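Long-range contacts in cellulosomal scaffoldin (Bacteroides cellulosolvens, PDB 2XBT), which organises the cellulosome as a scaffold and carries this family 3b carbohydrate-binding module, which probably attaches it to cellulose: residues Met30-Thr35 with Gly96-Ala101; Val66-Ala71 with Pro106-Val111. All coordinates share one frame; numbering follows the deposited sequence.

Contact 1. Residues Met30-Thr35 with Gly96-Ala101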
loop_
_atom_site.group_PDB
_atom_site.type_symbol
_atom_site.label_atom_id
_atom_site.label_comp_id
_atom_site.label_asym_id
_atom_site.label_seq_id
_atom_site.Cartn_x
_atom_site.Cartn_y
_atom_site.Cartn_z
ATOM N N MET A 30 1.915 4.416 4.729
ATOM C CA MET A 30 0.716 4.872 4.053
ATOM C C MET A 30 -0.295 5.445 5.011
ATOM O O MET A 30 -0.444 4.963 6.131
ATOM C CB MET A 30 0.108 3.730 3.272
ATOM C CG MET A 30 0.992 3.376 2.084
ATOM S SD MET A 30 0.580 1.832 1.312
ATOM C CE MET A 30 0.811 0.651 2.626
ATOM N N LYS A 31 -0.978 6.485 4.561
ATOM C CA LYS A 31 -2.116 7.013 5.282
ATOM C C LYS A 31 -3.278 6.980 4.337
ATOM O O LYS A 31 -3.257 7.636 3.297
ATOM C CB LYS A 31 -1.895 8.473 5.665
ATOM C CG LYS A 31 -1.311 8.707 7.020
ATOM C CD LYS A 31 -1.602 10.147 7.449
ATOM C CE LYS A 31 -0.820 10.554 8.686
ATOM N NZ LYS A 31 -1.141 11.965 9.082
ATOM N N LEU A 32 -4.301 6.228 4.696
ATOM C CA LEU A 32 -5.509 6.197 3.906
ATOM C C LEU A 32 -6.508 7.116 4.589
ATOM O O LEU A 32 -6.827 6.914 5.760
ATOM C CB LEU A 32 -6.022 4.762 3.790
ATOM C CG LEU A 32 -7.367 4.527 3.084
ATOM C CD1 LEU A 32 -7.380 5.031 1.639
ATOM C CD2 LEU A 32 -7.733 3.045 3.144
ATOM N N GLN A 33 -6.977 8.133 3.865
ATOM C CA GLN A 33 -7.888 9.129 4.433
ATOM C C GLN A 33 -9.286 9.032 3.837
ATOM O O GLN A 33 -9.462 8.679 2.673
ATOM C CB GLN A 33 -7.361 10.544 4.187
ATOM C CG GLN A 33 -6.123 10.902 4.960
ATOM C CD GLN A 33 -5.617 12.302 4.632
ATOM O OE1 GLN A 33 -5.801 12.796 3.517
ATOM N NE2 GLN A 33 -4.971 12.942 5.600
ATOM N N ASN A 34 -10.285 9.360 4.645
ATOM C CA ASN A 34 -11.642 9.499 4.147
ATOM C C ASN A 34 -11.955 10.986 4.228
ATOM O O ASN A 34 -11.933 11.562 5.306
ATOM C CB ASN A 34 -12.598 8.664 4.999
ATOM C CG ASN A 34 -14.068 8.940 4.699
ATOM O OD1 ASN A 34 -14.411 9.487 3.661
ATOM N ND2 ASN A 34 -14.936 8.551 5.620
ATOM N N THR A 35 -12.203 11.613 3.084
ATOM C CA THR A 35 -12.397 13.058 3.035
ATOM C C THR A 35 -13.870 13.460 3.097
ATOM O O THR A 35 -14.195 14.654 3.119
ATOM C CB THR A 35 -11.882 13.622 1.718
ATOM O OG1 THR A 35 -12.640 13.035 0.649
ATOM C CG2 THR A 35 -10.409 13.310 1.542
ATOM N N GLY A 96 -12.028 -2.732 11.985
ATOM C CA GLY A 96 -12.116 -1.321 12.292
ATOM C C GLY A 96 -12.783 -0.530 11.187
ATOM O O GLY A 96 -13.114 -1.046 10.115
ATOM N N THR A 97 -12.967 0.751 11.457
ATOM C CA THR A 97 -13.767 1.593 10.597
ATOM C C THR A 97 -13.066 2.908 10.336
ATOM O O THR A 97 -12.489 3.508 11.241
ATOM C CB THR A 97 -15.118 1.890 11.286
ATOM O OG1 THR A 97 -15.852 0.665 11.443
ATOM C CG2 THR A 97 -15.939 2.869 10.474
ATOM N N LEU A 98 -13.093 3.342 9.086
ATOM C CA LEU A 98 -12.759 4.713 8.767
ATOM C C LEU A 98 -14.022 5.536 8.931
ATOM O O LEU A 98 -14.979 5.357 8.176
ATOM C CB LEU A 98 -12.271 4.830 7.329
ATOM C CG LEU A 98 -10.781 4.704 7.100
ATOM C CD1 LEU A 98 -10.456 5.306 5.734
ATOM C CD2 LEU A 98 -9.992 5.401 8.212
ATOM N N GLY A 99 -14.029 6.406 9.930
ATOM C CA GLY A 99 -15.186 7.234 10.213
ATOM C C GLY A 99 -15.300 8.411 9.268
ATOM O O GLY A 99 -14.420 8.649 8.434
ATOM N N ALA A 100 -16.399 9.150 9.389
ATOM C CA ALA A 100 -16.583 10.364 8.601
ATOM C C ALA A 100 -15.563 11.428 8.982
ATOM O O ALA A 100 -15.226 11.589 10.149
ATOM C CB ALA A 100 -17.972 10.907 8.810
ATOM N N ALA A 101 -15.104 12.173 7.983
ATOM C CA ALA A 101 -14.222 13.306 8.219
ATOM C C ALA A 101 -14.869 14.262 9.223
ATOM O O ALA A 101 -16.041 14.621 9.087
ATOM C CB ALA A 101 -13.929 14.026 6.895
#

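Contact 2. Residues Val66-Ala71 with Pro106-Val111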
loop_
_atom_site.group_PDB
_atom_site.type_symbol
_atom_site.label_atom_id
_atom_site.label_comp_id
_atom_site.label_asym_id
_atom_site.label_seq_id
_atom_site.Cartn_x
_atom_site.Cartn_y
_atom_site.Cartn_z
ATOM N N VAL A 66 0.132 -0.189 12.579
ATOM C CA VAL A 66 -1.162 0.021 11.947
ATOM C C VAL A 66 -2.041 0.708 12.972
ATOM O O VAL A 66 -2.317 0.137 14.030
ATOM C CB VAL A 66 -1.805 -1.298 11.519
ATOM C CG1 VAL A 66 -3.114 -1.030 10.795
ATOM C CG2 VAL A 66 -0.844 -2.102 10.644
ATOM N N SER A 67 -2.462 1.932 12.673
ATOM C CA SER A 67 -3.125 2.770 13.673
ATOM C C SER A 67 -4.528 2.294 14.045
ATOM O O SER A 67 -5.026 2.613 15.123
ATOM C CB SER A 67 -3.162 4.228 13.223
ATOM O OG SER A 67 -4.031 4.412 12.124
ATOM N N ILE A 68 -5.169 1.545 13.154
ATOM C CA ILE A 68 -6.472 0.950 13.438
ATOM C C ILE A 68 -6.468 -0.488 12.970
ATOM O O ILE A 68 -6.170 -0.753 11.808
ATOM C CB ILE A 68 -7.616 1.665 12.686
ATOM C CG1 ILE A 68 -7.603 3.167 12.956
ATOM C CG2 ILE A 68 -8.965 1.029 13.033
ATOM C CD1 ILE A 68 -8.668 3.915 12.159
ATOM N N GLY A 69 -6.804 -1.410 13.872
ATOM C CA GLY A 69 -6.827 -2.830 13.571
ATOM C C GLY A 69 -5.445 -3.409 13.315
ATOM O O GLY A 69 -4.482 -3.121 14.043
ATOM N N SER A 70 -5.346 -4.214 12.260
ATOM C CA SER A 70 -4.102 -4.878 11.895
ATOM C C SER A 70 -4.037 -5.131 10.388
ATOM O O SER A 70 -5.053 -5.098 9.693
ATOM C CB SER A 70 -3.968 -6.211 12.632
ATOM O OG SER A 70 -4.996 -7.093 12.227
ATOM N N ALA A 71 -2.833 -5.400 9.900
ATOM C CA ALA A 71 -2.608 -5.623 8.478
ATOM C C ALA A 71 -1.863 -6.927 8.264
ATOM O O ALA A 71 -1.036 -7.315 9.088
ATOM C CB ALA A 71 -1.798 -4.477 7.907
ATOM N N PRO A 106 -13.566 8.862 19.684
ATOM C CA PRO A 106 -12.416 8.151 19.120
ATOM C C PRO A 106 -12.617 7.658 17.686
ATOM O O PRO A 106 -11.784 6.887 17.212
ATOM C CB PRO A 106 -12.264 6.956 20.066
ATOM C CG PRO A 106 -13.672 6.718 20.616
ATOM C CD PRO A 106 -14.529 7.923 20.279
ATOM N N SER A 107 -13.688 8.072 17.014
ATOM C CA SER A 107 -13.815 7.802 15.582
ATOM C C SER A 107 -12.623 8.443 14.884
ATOM O O SER A 107 -12.163 9.499 15.306
ATOM C CB SER A 107 -15.115 8.385 15.037
ATOM O OG SER A 107 -15.173 8.316 13.628
ATOM N N GLN A 108 -12.095 7.794 13.845
ATOM C CA GLN A 108 -10.957 8.341 13.113
ATOM C C GLN A 108 -11.202 8.285 11.618
ATOM O O GLN A 108 -11.748 7.298 11.114
ATOM C CB GLN A 108 -9.675 7.589 13.456
ATOM C CG GLN A 108 -9.183 7.851 14.864
ATOM C CD GLN A 108 -7.979 7.016 15.205
ATOM O OE1 GLN A 108 -6.846 7.396 14.912
ATOM N NE2 GLN A 108 -8.212 5.864 15.826
ATOM N N SER A 109 -10.809 9.337 10.909
ATOM C CA SER A 109 -11.092 9.414 9.477
ATOM C C SER A 109 -9.903 8.983 8.620
ATOM O O SER A 109 -9.958 9.020 7.385
ATOM C CB SER A 109 -11.544 10.818 9.088
ATOM O OG SER A 109 -10.543 11.773 9.353
ATOM N N GLU A 110 -8.825 8.573 9.277
ATOM C CA GLU A 110 -7.682 8.063 8.545
ATOM C C GLU A 110 -6.990 6.948 9.307
ATOM O O GLU A 110 -7.095 6.839 10.533
ATOM C CB GLU A 110 -6.700 9.184 8.238
ATOM C CG GLU A 110 -6.125 9.817 9.474
ATOM C CD GLU A 110 -5.011 10.790 9.161
ATOM O OE1 GLU A 110 -3.852 10.488 9.523
ATOM O OE2 GLU A 110 -5.294 11.854 8.561
ATOM N N VAL A 111 -6.279 6.116 8.567
ATOM C CA VAL A 111 -5.539 5.027 9.164
ATOM C C VAL A 111 -4.115 5.059 8.620
ATOM O O VAL A 111 -3.900 5.288 7.429
ATOM C CB VAL A 111 -6.200 3.674 8.882
ATOM C CG1 VAL A 111 -6.324 3.434 7.367
ATOM C CG2 VAL A 111 -5.415 2.555 9.553
HETATM O O HOH W 1 -5.419 6.607 12.785
HETATM O O HOH W 2 -5.238 4.819 16.901
#

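Contact 1. Residues Met30-Thr35 with Gly96-Ala101
Asn34 and Leu98 lean toward each other across this contact, one supplying an amide and the other a methyl branch. The Asn34 side chain extends with CG anti to the backbone N (chi1 170°), which carries its ND2 to 2.9 Å from Gly99 O. That bond is bent, 136° at the hydrogen, and the donor stands 49° above the carbonyl plane of Gly99. ND2 also donates to Ser38 O, while OD1 accepts from Gly36 N in an Asx turn; bonds at both ends of the amide, two from ND2 and one to OD1, fix its orientation. Leu98 CD1 reaches between Leu32 and Asn34, residues on the same face of the strand, 4.1 Å from Leu32 CG and about as far from Asn34 CB; the two leucine side chains meet at a slant. Farther along, the methyl CB of Ala101 rests 3.5 Å from Asn34 O. Replacing Asn34 by an alanine is likely to leave Gly99 O and Ser38 O without their common donor and Gly36 N without its acceptor. Strand 22-34 runs antiparallel to both 10-15 and 110-119, whereas 97-98 pairs with 40-41; Leu98 bridges these elements by also touching Leu10, Tyr40 and Leu42.

Contact 2. Residues Val66-Ala71 with Pro106-Val111
Ser67 turns its OG between its own backbone N and carbonyl carbon (chi1 69°), and Val111 holds CG2 anti to its backbone N; together these rotations bring the hydroxyl OG of Ser67 to 3.5 Å from Val111 CG2. That methyl is the apolar hub of the contact. The Ile68 side chain lies aslant that of Val111, its CB 3.9 Å from Val111 CG2, and carries CD1 onward to 3.7 Å from Glu110 O. Gln108 comes alongside from the other direction: the extended glutamine chain runs antiparallel to the isoleucine side chain, and its NE2 lies 4.0 Å from Ile68 CG1.

The polar link is made by water. Ser67 OG donates to one water at 2.7 Å, and this same water donates to Gln108 OE1 at 2.7 Å and to Glu110 O at 2.8 Å, tying loop and strand through three bonds. The hydroxyl is gripped twice, as donor to the water and as acceptor from Thr112 N. A second water donates to Ser67 O and makes a weak bond with Gln108 NE2. The Glu110 carboxylate plays no part in this, being paired with Lys31 and Gln33.

The backbone of Ser67 still bonds to Thr112. From there the loop leaves strand 59-66 beside its antiparallel partner 110-119 and crosses to strand 71-82 of the second sheet, a sheet-to-sheet connection in the beta-sandwich of the family 3 carbohydrate-binding modules, with waters bridging it to 108-110.

In the fold
Both contacts lie on the same side of the chain's centre, their own centres about 7 Å apart, and both reach the sheet that holds strands 22-34 and 110-119. Contact 1 is the more buried: four of its eight touching residues are shielded, and its polar group is satisfied directly by protein atoms. Contact 2 is a surface contact, where methyl packing is joined to water bridges. Backbone pairs stitch them together, Gly99 N lying 2.7 Å from Gln108 O and Asn34 N 2.8 Å from Ser109 O. Residues 106-111, one side of contact 2, thus also border both segments of contact 1.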